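Glutathione S-transferase (Legionella pneumophila subsp. pneumophila str. Philadelphia 1, PDB 3NIV) probably acts as a zeta-class glutathione transferase, with maleylacetoacetate isomerase activity the likely role. Local coordinates at residues 10-13 and 14-18; 101-104 and 105-109; 162-165 and 166-170; 173-176 and 177-181; 195-198 and 199-203. All coordinates share one frame; numbering follows the deposited sequence.

Interaction 1 of 5, residues 10-13 and 14-18; sequences RSTA and CYRVR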
loop_
_atom_site.group_PDB
_atom_site.type_symbol
_atom_site.label_atom_id
_atom_site.label_comp_id
_atom_site.label_asym_id
_atom_site.label_seq_id
_atom_site.Cartn_x
_atom_site.Cartn_y
_atom_site.Cartn_z
ATOM N N ARG A 10 -16.676 4.741 -9.894
ATOM C CA ARG A 10 -16.922 4.660 -8.456
ATOM C C ARG A 10 -15.689 4.236 -7.655
ATOM O O ARG A 10 -15.764 4.052 -6.435
ATOM C CB ARG A 10 -18.080 3.697 -8.164
ATOM C CG ARG A 10 -19.406 4.135 -8.767
ATOM C CD ARG A 10 -20.595 3.485 -8.079
ATOM N NE ARG A 10 -21.834 3.789 -8.802
ATOM C CZ ARG A 10 -22.470 2.930 -9.594
ATOM N NH1 ARG A 10 -21.998 1.697 -9.759
ATOM N NH2 ARG A 10 -23.573 3.303 -10.223
ATOM N N SER A 11 -14.560 4.067 -8.336
ATOM C CA SER A 11 -13.374 3.555 -7.678
ATOM C C SER A 11 -12.516 4.660 -7.069
ATOM O O SER A 11 -12.113 5.585 -7.762
ATOM C CB SER A 11 -12.535 2.755 -8.661
ATOM O OG SER A 11 -11.261 2.532 -8.120
ATOM N N THR A 12 -12.227 4.541 -5.777
ATOM C CA THR A 12 -11.286 5.429 -5.095
ATOM C C THR A 12 -9.891 5.342 -5.713
ATOM O O THR A 12 -9.286 6.351 -6.048
ATOM C CB THR A 12 -11.169 5.049 -3.621
ATOM O OG1 THR A 12 -12.473 5.035 -3.028
ATOM C CG2 THR A 12 -10.279 6.024 -2.875
ATOM N N ALA A 13 -9.377 4.126 -5.853
ATOM C CA ALA A 13 -8.095 3.918 -6.499
ATOM C C ALA A 13 -8.054 4.681 -7.814
ATOM O O ALA A 13 -7.077 5.377 -8.101
ATOM C CB ALA A 13 -7.860 2.431 -6.736
ATOM N N CYS A 14 -9.121 4.566 -8.604
ATOM C CA CYS A 14 -9.180 5.228 -9.908
ATOM C C CYS A 14 -9.201 6.744 -9.790
ATOM O O CYS A 14 -8.730 7.458 -10.669
ATOM C CB CYS A 14 -10.404 4.775 -10.697
ATOM S SG CYS A 14 -10.251 3.158 -11.475
ATOM N N TYR A 15 -9.776 7.232 -8.704
ATOM C CA TYR A 15 -9.837 8.667 -8.450
ATOM C C TYR A 15 -8.406 9.189 -8.251
ATOM O O TYR A 15 -8.001 10.165 -8.872
ATOM C CB TYR A 15 -10.745 8.909 -7.236
ATOM C CG TYR A 15 -11.187 10.335 -6.959
ATOM C CD1 TYR A 15 -10.956 11.368 -7.861
ATOM C CD2 TYR A 15 -11.869 10.635 -5.786
ATOM C CE1 TYR A 15 -11.368 12.649 -7.587
ATOM C CE2 TYR A 15 -12.282 11.908 -5.509
ATOM C CZ TYR A 15 -12.037 12.916 -6.410
ATOM O OH TYR A 15 -12.472 14.186 -6.099
ATOM N N ARG A 16 -7.622 8.505 -7.427
ATOM C CA ARG A 16 -6.208 8.862 -7.260
ATOM C C ARG A 16 -5.491 8.980 -8.592
ATOM O O ARG A 16 -4.845 9.987 -8.883
ATOM C CB ARG A 16 -5.473 7.793 -6.468
ATOM C CG ARG A 16 -6.059 7.488 -5.140
ATOM C CD ARG A 16 -5.471 6.195 -4.630
ATOM N NE ARG A 16 -6.150 5.803 -3.409
ATOM C CZ ARG A 16 -5.978 4.637 -2.814
ATOM N NH1 ARG A 16 -5.143 3.760 -3.347
ATOM N NH2 ARG A 16 -6.640 4.357 -1.698
ATOM N N VAL A 17 -5.575 7.924 -9.390
ATOM C CA VAL A 17 -4.919 7.942 -10.677
ATOM C C VAL A 17 -5.379 9.125 -11.511
ATOM O O VAL A 17 -4.563 9.821 -12.090
ATOM C CB VAL A 17 -5.134 6.646 -11.452
ATOM C CG1 VAL A 17 -4.386 6.707 -12.771
ATOM C CG2 VAL A 17 -4.646 5.469 -10.634
ATOM N N ARG A 18 -6.684 9.360 -11.564
ATOM C CA ARG A 18 -7.206 10.467 -12.362
ATOM C C ARG A 18 -6.625 11.815 -11.948
ATOM O O ARG A 18 -6.214 12.593 -12.809
ATOM C CB ARG A 18 -8.738 10.481 -12.384
ATOM C CG ARG A 18 -9.328 9.333 -13.217
ATOM C CD ARG A 18 -10.806 9.525 -13.504
ATOM N NE ARG A 18 -11.542 9.875 -12.298
ATOM C CZ ARG A 18 -12.169 8.998 -11.522
ATOM N NH1 ARG A 18 -12.162 7.707 -11.831
ATOM N NH2 ARG A 18 -12.821 9.420 -10.442
#
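With chi1 at 166°, S11 swings its OG to the side remote from its own amide nitrogen and sets the oxygen before the N-H of C14, which donates to it in a capping bond of 3.0 Å between C14 N and S11 OG. The N-H...O angle of 163° makes this a well-aligned N-cap for helix 12-23, the helix of the beta-alpha-beta unit 5-7, 12-23, 30-32 in the thioredoxin-like domain. C14 turns its SG back beside its own backbone nitrogen (chi1 -78°), and the sulfur packs 3.6 Å from both S11 CB and S11 OG. Two residues on, R16 stays extended from CG to NE and runs over A13: its CD comes 3.9 Å from A13 CA, which covers one face of the guanidinium. The methyl of T12 stands beside that arginine, its CG2 4.2 Å from R16 NE. T12 OG1 is hydrogen-bonded, probably, to N177, while R16 NH1 reaches S69 of helix 69-79. The run S-T-A-C-Y-R-V-R is consistent with the zeta-class S-S-C-x-W-R-V-R motif, whose serine-bearing start lies in the glutathione site of relatives. Chemically, the cap gives the C14 N-H an acceptor that the first helical turn cannot supply, and it helps to fix the rotation of the S11 hydroxymethyl group.

Interaction 2 of 5, residues 101-104 and 105-109; sequences LIVA and CDMHP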
loop_
_atom_site.group_PDB
_atom_site.type_symbol
_atom_site.label_atom_id
_atom_site.label_comp_id
_atom_site.label_asym_id
_atom_site.label_seq_id
_atom_site.Cartn_x
_atom_site.Cartn_y
_atom_site.Cartn_z
ATOM N N LEU A 101 0.357 6.047 2.269
ATOM C CA LEU A 101 0.171 4.632 2.589
ATOM C C LEU A 101 -0.837 4.429 3.716
ATOM O O LEU A 101 -1.594 3.454 3.730
ATOM C CB LEU A 101 1.507 3.988 2.961
ATOM C CG LEU A 101 2.534 4.008 1.819
ATOM C CD1 LEU A 101 3.900 3.419 2.236
ATOM C CD2 LEU A 101 1.977 3.308 0.585
ATOM N N ILE A 102 -0.842 5.352 4.669
ATOM C CA ILE A 102 -1.831 5.304 5.731
ATOM C C ILE A 102 -3.236 5.179 5.132
ATOM O O ILE A 102 -4.087 4.477 5.657
ATOM C CB ILE A 102 -1.770 6.553 6.581
ATOM C CG1 ILE A 102 -0.527 6.517 7.470
ATOM C CG2 ILE A 102 -3.072 6.713 7.395
ATOM C CD1 ILE A 102 -0.442 7.665 8.472
ATOM N N VAL A 103 -3.463 5.864 4.020
ATOM C CA VAL A 103 -4.768 5.861 3.382
ATOM C C VAL A 103 -4.908 4.612 2.552
ATOM O O VAL A 103 -5.877 3.884 2.665
ATOM C CB VAL A 103 -4.921 7.066 2.433
ATOM C CG1 VAL A 103 -6.060 6.838 1.454
ATOM C CG2 VAL A 103 -5.088 8.365 3.224
ATOM N N ALA A 104 -3.907 4.365 1.724
ATOM C CA ALA A 104 -3.950 3.281 0.769
ATOM C C ALA A 104 -3.682 1.897 1.371
ATOM O O ALA A 104 -3.964 0.897 0.730
ATOM C CB ALA A 104 -2.989 3.564 -0.367
ATOM N N CYS A 105 -3.150 1.833 2.586
ATOM C CA CYS A 105 -2.849 0.540 3.217
ATOM C C CYS A 105 -3.631 0.316 4.496
ATOM O O CYS A 105 -4.067 -0.796 4.775
ATOM C CB CYS A 105 -1.358 0.411 3.549
ATOM S SG CYS A 105 -0.302 -0.002 2.149
ATOM N N ASP A 106 -3.786 1.376 5.282
ATOM C CA ASP A 106 -4.387 1.259 6.605
ATOM C C ASP A 106 -5.834 1.698 6.627
ATOM O O ASP A 106 -6.447 1.714 7.689
ATOM C CB ASP A 106 -3.613 2.092 7.635
ATOM C CG ASP A 106 -2.166 1.638 7.796
ATOM O OD1 ASP A 106 -1.779 0.609 7.190
ATOM O OD2 ASP A 106 -1.418 2.322 8.531
HETATM N N MSE A 107 -6.378 2.081 5.478
HETATM C CA MSE A 107 -7.759 2.570 5.450
HETATM C C MSE A 107 -8.567 1.976 4.299
HETATM O O MSE A 107 -9.504 1.204 4.517
HETATM C CB MSE A 107 -7.817 4.093 5.362
HETATM C CG MSE A 107 -7.086 4.864 6.465
HETATM SE SE MSE A 107 -7.422 6.833 6.327
HETATM C CE MSE A 107 -9.373 6.744 6.320
ATOM N N HIS A 108 -8.213 2.337 3.073
ATOM C CA HIS A 108 -9.010 1.899 1.944
ATOM C C HIS A 108 -9.228 0.383 1.874
ATOM O O HIS A 108 -10.355 -0.057 1.701
ATOM C CB HIS A 108 -8.479 2.427 0.619
ATOM C CG HIS A 108 -9.477 2.323 -0.492
ATOM N ND1 HIS A 108 -10.814 2.626 -0.315
ATOM C CD2 HIS A 108 -9.344 1.949 -1.787
ATOM C CE1 HIS A 108 -11.459 2.433 -1.452
ATOM N NE2 HIS A 108 -10.589 2.035 -2.364
ATOM N N PRO A 109 -8.155 -0.416 2.011
ATOM C CA PRO A 109 -8.335 -1.871 1.893
ATOM C C PRO A 109 -9.454 -2.416 2.774
ATOM O O PRO A 109 -10.213 -3.279 2.326
ATOM C CB PRO A 109 -6.988 -2.433 2.349
ATOM C CG PRO A 109 -6.015 -1.339 2.041
ATOM C CD PRO A 109 -6.743 -0.039 2.215
#
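The selenomethionine M107 folds back over V103 and I102 where helix 90-106 ends, and its atoms meet these residues in order. CB of M107 lies 3.3 Å from V103 O. The next carbon, CG of M107, sits 3.1 Å from I102 O, a close carbon-to-carbonyl approach. The selenium then passes across the valine: M107 SE is 4.2 Å from V103 CG2, with the methyl CG2 of I102 a little farther off. A bend at the last torsion (chi3 54°) turns the terminal methyl CE away toward Q174 of helix 166-180, while the side chain also packs on L138 and F142 of helix 127-149. On another side of the turn the sulfur of C105 packs against the leucine methyl L101 CD2 at 4.3 Å. This cysteine faces C105 of the second subunit, and an interchain disulfide through it has been seen in a crystal structure of the protein. D106 N bonds weakly to L101 O and I102 O; its OD2 is hydrogen-bonded to Q68 of the second subunit.

H108 N donates to V103 O at 2.8 Å and 177°, a nearly straight bond five residues back, as in a pi-type turn, whereas M107 N reaches the same oxygen weakly. P109, having no N-H, instead places its CD 3.3 Å from A104 O. Past C105, then, the i to i-4 bonds weaken and the straight i to i-5 bond takes over, which is consistent with the helix ending here, beside the second subunit.

Interaction 3 of 5, residues 162-165 and 166-170; sequences SEVG and LADVC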
loop_
_atom_site.group_PDB
_atom_site.type_symbol
_atom_site.label_atom_id
_atom_site.label_comp_id
_atom_site.label_asym_id
_atom_site.label_seq_id
_atom_site.Cartn_x
_atom_site.Cartn_y
_atom_site.Cartn_z
ATOM N N SER A 162 4.195 24.024 -0.358
ATOM C CA SER A 162 3.473 25.031 -1.129
ATOM C C SER A 162 2.992 24.449 -2.453
ATOM O O SER A 162 2.475 25.165 -3.314
ATOM C CB SER A 162 4.377 26.241 -1.386
ATOM O OG SER A 162 5.123 26.579 -0.224
ATOM N N GLU A 163 3.190 23.149 -2.625
ATOM C CA GLU A 163 2.596 22.452 -3.756
ATOM C C GLU A 163 1.842 21.201 -3.325
ATOM O O GLU A 163 2.158 20.569 -2.314
ATOM C CB GLU A 163 3.635 22.126 -4.840
ATOM C CG GLU A 163 3.650 23.132 -6.002
ATOM C CD GLU A 163 2.332 23.163 -6.800
ATOM O OE1 GLU A 163 1.232 23.129 -6.194
ATOM O OE2 GLU A 163 2.403 23.234 -8.048
ATOM N N VAL A 164 0.824 20.869 -4.099
ATOM C CA VAL A 164 0.047 19.665 -3.874
ATOM C C VAL A 164 0.899 18.437 -4.205
ATOM O O VAL A 164 1.709 18.469 -5.137
ATOM C CB VAL A 164 -1.215 19.704 -4.727
ATOM C CG1 VAL A 164 -1.977 18.406 -4.617
ATOM C CG2 VAL A 164 -2.082 20.852 -4.279
ATOM N N GLY A 165 0.731 17.362 -3.441
ATOM C CA GLY A 165 1.546 16.183 -3.663
ATOM C C GLY A 165 0.815 14.863 -3.551
ATOM O O GLY A 165 -0.426 14.822 -3.495
ATOM N N LEU A 166 1.598 13.785 -3.511
ATOM C CA LEU A 166 1.083 12.425 -3.423
ATOM C C LEU A 166 0.122 12.229 -2.263
ATOM O O LEU A 166 -0.902 11.591 -2.417
ATOM C CB LEU A 166 2.238 11.416 -3.298
ATOM C CG LEU A 166 1.825 9.945 -3.168
ATOM C CD1 LEU A 166 1.042 9.489 -4.399
ATOM C CD2 LEU A 166 3.042 9.029 -2.918
ATOM N N ALA A 167 0.463 12.754 -1.096
ATOM C CA ALA A 167 -0.423 12.659 0.052
ATOM C C ALA A 167 -1.774 13.328 -0.220
ATOM O O ALA A 167 -2.819 12.812 0.188
ATOM C CB ALA A 167 0.226 13.276 1.276
ATOM N N ASP A 168 -1.765 14.478 -0.891
ATOM C CA ASP A 168 -3.022 15.165 -1.189
ATOM C C ASP A 168 -3.806 14.349 -2.222
ATOM O O ASP A 168 -5.027 14.210 -2.143
ATOM C CB ASP A 168 -2.763 16.586 -1.714
ATOM C CG ASP A 168 -1.934 17.421 -0.761
ATOM O OD1 ASP A 168 -0.733 17.644 -1.042
ATOM O OD2 ASP A 168 -2.482 17.842 0.279
ATOM N N VAL A 169 -3.081 13.801 -3.189
ATOM C CA VAL A 169 -3.689 12.990 -4.222
ATOM C C VAL A 169 -4.451 11.809 -3.616
ATOM O O VAL A 169 -5.516 11.442 -4.107
ATOM C CB VAL A 169 -2.645 12.467 -5.211
ATOM C CG1 VAL A 169 -3.301 11.495 -6.193
ATOM C CG2 VAL A 169 -1.981 13.618 -5.935
ATOM N N CYS A 170 -3.915 11.223 -2.548
ATOM C CA CYS A 170 -4.577 10.084 -1.910
ATOM C C CYS A 170 -5.618 10.506 -0.881
ATOM O O CYS A 170 -6.557 9.766 -0.605
ATOM C CB CYS A 170 -3.558 9.141 -1.271
ATOM S SG CYS A 170 -2.482 8.339 -2.468
HETATM O O HOH W 1 1.730 18.706 -0.263
#
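V164 and D168 meet at the N-terminus of helix 166-180, where D168 supplies one half of a capping box: the side chain of the third helical residue accepts from the N-H of the N-cap residue. Glutathione transferases commonly have a conserved capping box with an aspartate here, in the helical C-terminal domain. The N-cap residue is G165, whose lack of a side chain leaves the reciprocal half absent. D168 holds CG beside its own nitrogen (chi1 -56°), and this points the carboxylate back to the loop, so that G165 N binds D168 OD1 at 2.8 Å through the anti lone pair of that oxygen. The second oxygen, OD2, receives a weak bond from C159 N. V164 places CG1 remote from its own nitrogen (chi1 174°), and that methyl lies 3.5 Å from D168 CB, an apolar contact beside the carboxylate. A water lies 2.8 Å from each of E163 O and D168 OD1 and can donate to either, though not necessarily to both at once. The first regular helical bond follows, from V169 N to G165 O. V169 packs on helix 12-23, and its branch crowds the acceptor, with V169 CG2 only 3.1 Å from G165 O.

Interaction 4 of 5, residues 173-176 and 177-181; sequences PQVY and NAHRF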
loop_
_atom_site.group_PDB
_atom_site.type_symbol
_atom_site.label_atom_id
_atom_site.label_comp_id
_atom_site.label_asym_id
_atom_site.label_seq_id
_atom_site.Cartn_x
_atom_site.Cartn_y
_atom_site.Cartn_z
ATOM N N PRO A 173 -9.659 11.561 -2.377
ATOM C CA PRO A 173 -10.584 10.431 -2.571
ATOM C C PRO A 173 -11.035 9.781 -1.255
ATOM O O PRO A 173 -12.204 9.437 -1.120
ATOM C CB PRO A 173 -9.774 9.452 -3.428
ATOM C CG PRO A 173 -8.799 10.326 -4.156
ATOM C CD PRO A 173 -8.429 11.412 -3.174
ATOM N N GLN A 174 -10.141 9.650 -0.286
ATOM C CA GLN A 174 -10.527 9.085 1.004
ATOM C C GLN A 174 -11.598 9.911 1.733
ATOM O O GLN A 174 -12.496 9.358 2.357
ATOM C CB GLN A 174 -9.302 8.912 1.905
ATOM C CG GLN A 174 -9.564 8.055 3.134
ATOM C CD GLN A 174 -10.102 6.667 2.788
ATOM O OE1 GLN A 174 -11.171 6.287 3.246
ATOM N NE2 GLN A 174 -9.360 5.911 1.974
ATOM N N VAL A 175 -11.482 11.234 1.658
ATOM C CA VAL A 175 -12.403 12.135 2.328
ATOM C C VAL A 175 -13.759 12.095 1.614
ATOM O O VAL A 175 -14.809 12.146 2.242
ATOM C CB VAL A 175 -11.836 13.567 2.355
ATOM C CG1 VAL A 175 -12.879 14.573 2.850
ATOM C CG2 VAL A 175 -10.588 13.613 3.224
ATOM N N TYR A 176 -13.718 11.983 0.295
ATOM C CA TYR A 176 -14.910 11.761 -0.500
ATOM C C TYR A 176 -15.705 10.550 0.024
ATOM O O TYR A 176 -16.909 10.650 0.282
ATOM C CB TYR A 176 -14.496 11.561 -1.954
ATOM C CG TYR A 176 -15.607 11.186 -2.907
ATOM C CD1 TYR A 176 -15.944 9.857 -3.114
ATOM C CD2 TYR A 176 -16.288 12.153 -3.632
ATOM C CE1 TYR A 176 -16.940 9.505 -3.988
ATOM C CE2 TYR A 176 -17.291 11.803 -4.513
ATOM C CZ TYR A 176 -17.606 10.476 -4.687
ATOM O OH TYR A 176 -18.594 10.100 -5.563
ATOM N N ASN A 177 -15.026 9.416 0.191
ATOM C CA ASN A 177 -15.639 8.220 0.767
ATOM C C ASN A 177 -16.287 8.463 2.120
ATOM O O ASN A 177 -17.356 7.930 2.416
ATOM C CB ASN A 177 -14.591 7.121 0.923
ATOM C CG ASN A 177 -14.331 6.386 -0.365
ATOM O OD1 ASN A 177 -15.044 6.574 -1.347
ATOM N ND2 ASN A 177 -13.305 5.540 -0.373
ATOM N N ALA A 178 -15.616 9.257 2.947
ATOM C CA ALA A 178 -16.074 9.528 4.302
ATOM C C ALA A 178 -17.428 10.267 4.326
ATOM O O ALA A 178 -18.337 9.898 5.076
ATOM C CB ALA A 178 -15.016 10.305 5.061
ATOM N N HIS A 179 -17.557 11.304 3.506
ATOM C CA HIS A 179 -18.806 12.046 3.446
ATOM C C HIS A 179 -19.891 11.139 2.889
ATOM O O HIS A 179 -20.991 11.062 3.426
ATOM C CB HIS A 179 -18.656 13.308 2.589
ATOM C CG HIS A 179 -17.722 14.325 3.171
ATOM N ND1 HIS A 179 -17.917 14.889 4.416
ATOM C CD2 HIS A 179 -16.592 14.886 2.678
ATOM C CE1 HIS A 179 -16.946 15.750 4.664
ATOM N NE2 HIS A 179 -16.126 15.762 3.628
ATOM N N ARG A 180 -19.555 10.443 1.814
ATOM C CA ARG A 180 -20.430 9.444 1.222
ATOM C C ARG A 180 -20.995 8.450 2.245
ATOM O O ARG A 180 -22.119 7.979 2.103
ATOM C CB ARG A 180 -19.676 8.686 0.129
ATOM C CG ARG A 180 -20.454 7.535 -0.448
ATOM C CD ARG A 180 -19.742 6.921 -1.636
ATOM N NE ARG A 180 -20.642 6.084 -2.420
ATOM C CZ ARG A 180 -20.263 5.008 -3.101
ATOM N NH1 ARG A 180 -18.992 4.621 -3.086
ATOM N NH2 ARG A 180 -21.162 4.314 -3.788
ATOM N N PHE A 181 -20.215 8.117 3.265
ATOM C CA PHE A 181 -20.695 7.219 4.307
ATOM C C PHE A 181 -21.010 8.023 5.542
ATOM O O PHE A 181 -21.117 7.488 6.652
ATOM C CB PHE A 181 -19.670 6.126 4.593
ATOM C CG PHE A 181 -19.661 5.050 3.557
ATOM C CD1 PHE A 181 -19.051 5.259 2.326
ATOM C CD2 PHE A 181 -20.300 3.841 3.791
ATOM C CE1 PHE A 181 -19.058 4.268 1.344
ATOM C CE2 PHE A 181 -20.316 2.842 2.818
ATOM C CZ PHE A 181 -19.693 3.057 1.588
HETATM O O HOH W 2 -12.795 4.052 2.366
#
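The Y176 ring meets the amide of N177 at its edge: N177 OD1 lies in the ring plane, 3.8 Å from Y176 CD1, and the two planes are 55° apart. R180 approaches the same ring obliquely, its CD 4.5 Å from Y176 CE1. At the F181 ring it is N177 O that lies at the edge, in plane. The imidazole of H179 runs alongside V175 and points the same way, bringing H179 NE2 to 3.5 Å from V175 CG1; H179 CD2 comes 3.3 Å from V175 O, at an oblique angle. The torsion of H179 (chi1 -66°) lays its ring back along the preceding turn and onto the valine. Elsewhere on the turn, a water bridges two polar ends, donating to Q174 OE1 at 2.9 Å and accepting from N177 ND2 at 3.2 Å. Four backbone bonds, N177 N to P173 O through R180 N to Y176 O, keep the turns regular up to F181, where the helix is left. In the helical C-terminal domain, this end of helix 166-180 lies with P173 on helix 12-23, Q174 and A178 on helix 127-149, and V175 on helix 189-198; N177 probably bonds to T12, Y176 OH reaches E210 in helix 209-212, and the F181 ring stacks with Y134.

Interaction 5 of 5, residues 195-198 and 199-203; sequences NEYC and LTLPA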
loop_
_atom_site.group_PDB
_atom_site.type_symbol
_atom_site.label_atom_id
_atom_site.label_comp_id
_atom_site.label_asym_id
_atom_site.label_seq_id
_atom_site.Cartn_x
_atom_site.Cartn_y
_atom_site.Cartn_z
ATOM N N ASN A 195 -8.637 19.412 2.019
ATOM C CA ASN A 195 -9.672 18.914 1.120
ATOM C C ASN A 195 -10.431 20.051 0.446
ATOM O O ASN A 195 -10.623 20.050 -0.772
ATOM C CB ASN A 195 -10.663 18.020 1.864
ATOM C CG ASN A 195 -11.749 17.481 0.950
ATOM O OD1 ASN A 195 -11.461 16.820 -0.046
ATOM N ND2 ASN A 195 -12.997 17.771 1.278
ATOM N N GLU A 196 -10.868 21.015 1.247
ATOM C CA GLU A 196 -11.555 22.187 0.711
ATOM C C GLU A 196 -10.686 22.880 -0.325
ATOM O O GLU A 196 -11.099 23.094 -1.465
ATOM C CB GLU A 196 -11.893 23.181 1.818
ATOM C CG GLU A 196 -13.301 23.088 2.352
ATOM C CD GLU A 196 -13.794 24.431 2.889
ATOM O OE1 GLU A 196 -13.011 25.409 2.825
ATOM O OE2 GLU A 196 -14.950 24.507 3.370
ATOM N N TYR A 197 -9.473 23.233 0.076
ATOM C CA TYR A 197 -8.559 23.853 -0.869
ATOM C C TYR A 197 -8.446 23.040 -2.158
ATOM O O TYR A 197 -8.868 23.494 -3.223
ATOM C CB TYR A 197 -7.181 24.073 -0.259
ATOM C CG TYR A 197 -6.189 24.564 -1.277
ATOM C CD1 TYR A 197 -6.178 25.889 -1.673
ATOM C CD2 TYR A 197 -5.287 23.693 -1.873
ATOM C CE1 TYR A 197 -5.285 26.342 -2.617
ATOM C CE2 TYR A 197 -4.392 24.136 -2.822
ATOM C CZ TYR A 197 -4.390 25.464 -3.186
ATOM O OH TYR A 197 -3.494 25.916 -4.127
ATOM N N CYS A 198 -7.891 21.835 -2.062
ATOM C CA CYS A 198 -7.685 21.010 -3.239
ATOM C C CYS A 198 -8.907 20.947 -4.138
ATOM O O CYS A 198 -8.779 20.917 -5.361
ATOM C CB CYS A 198 -7.239 19.594 -2.848
ATOM S SG CYS A 198 -5.539 19.504 -2.222
ATOM N N LEU A 199 -10.095 20.937 -3.542
ATOM C CA LEU A 199 -11.310 20.766 -4.331
ATOM C C LEU A 199 -11.607 21.920 -5.290
ATOM O O LEU A 199 -12.526 21.838 -6.106
ATOM C CB LEU A 199 -12.496 20.458 -3.425
ATOM C CG LEU A 199 -12.403 18.990 -3.012
ATOM C CD1 LEU A 199 -13.547 18.545 -2.106
ATOM C CD2 LEU A 199 -12.318 18.122 -4.264
ATOM N N THR A 200 -10.809 22.978 -5.210
ATOM C CA THR A 200 -10.984 24.131 -6.086
ATOM C C THR A 200 -10.073 24.085 -7.320
ATOM O O THR A 200 -10.217 24.896 -8.240
ATOM C CB THR A 200 -10.711 25.435 -5.339
ATOM O OG1 THR A 200 -9.307 25.561 -5.112
ATOM C CG2 THR A 200 -11.435 25.447 -4.001
ATOM N N LEU A 201 -9.132 23.146 -7.340
ATOM C CA LEU A 201 -8.282 22.966 -8.509
ATOM C C LEU A 201 -8.992 22.093 -9.547
ATOM O O LEU A 201 -9.646 21.109 -9.198
ATOM C CB LEU A 201 -6.958 22.324 -8.103
ATOM C CG LEU A 201 -6.342 22.793 -6.780
ATOM C CD1 LEU A 201 -5.214 21.858 -6.322
ATOM C CD2 LEU A 201 -5.849 24.222 -6.876
ATOM N N PRO A 202 -8.889 22.476 -10.830
ATOM C CA PRO A 202 -9.414 21.696 -11.951
ATOM C C PRO A 202 -8.907 20.260 -11.925
ATOM O O PRO A 202 -9.685 19.323 -12.157
ATOM C CB PRO A 202 -8.830 22.413 -13.170
ATOM C CG PRO A 202 -8.666 23.800 -12.734
ATOM C CD PRO A 202 -8.367 23.780 -11.266
ATOM N N ALA A 203 -7.615 20.085 -11.657
ATOM C CA ALA A 203 -7.018 18.754 -11.631
ATOM C C ALA A 203 -7.769 17.838 -10.668
ATOM O O ALA A 203 -8.029 16.672 -10.985
ATOM C CB ALA A 203 -5.532 18.823 -11.271
#
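Y197 and T200 make the tight part of this helix end. The carbonyl oxygen of Y197 is gripped twice, by T200 N at 2.8 Å and by T200 OG1 at 2.8 Å; the hydroxyl can reach it because chi1 of 73° sets OG1 between the backbone nitrogen and the carbonyl carbon, which turns it back to the carbonyl oxygen three residues earlier. The neighbouring carbonyl is taken by L201, whose N donates to C198 O at 3.0 Å from above the carbonyl plane. Close packing continues at N195 and L199: the leucine methyl L199 CD1 lies 3.4 Å from N195 OD1 and 3.5 Å from N195 ND2, so it rests against the amide group, while L199 CG stands 3.1 Å from N195 O. L199 N also donates to that N195 O, and weakly to E196 O.

The Y197 and L201 pair is looser. The leucine methyl L201 CD2 comes no nearer than 4.0 Å to Y197 OH, meeting the ring obliquely, although L201 also lies on V164 and the tyrosine on the loop of K156, P157 and V158. E196 and T200 are on the solvent-exposed side; T200 is exposed even though Y197 O holds its N and OG1 firmly, and its methyl CG2 merely approaches E196 O. C198, by contrast, is buried against D168 and I172 of helix 166-180.

Taken together this is a type I beta turn from C198 to L201, a short turn linking helix 189-198 to helix 202-205, with L201 at the N-cap, within the all-helical C-terminal domain of the glutathione transferase fold.

Overall arrangement
Interaction 1 opens helix 12-23 of the thioredoxin-like N-terminal domain, and the other four belong to the helical domain. It lies against interactions 2, 3 and 4 across the domain boundary; interaction 5 does not touch it. Interactions 1 and 4 are joined by a probable hydrogen bond, T12 OG1 to N177 ND2 at 2.8 Å, and H108 CE1 of interaction 2 nears T12 OG1 at 3.2 Å. By analogy with zeta-class relatives, the start of helix 12-23 probably borders the glutathione site, with interactions 2 and 4 beside it. Interactions 3 and 4 share one helix, their centres about 17 Å apart. Interaction 5 packs on interaction 3, about 21 Å from interaction 2 between centres.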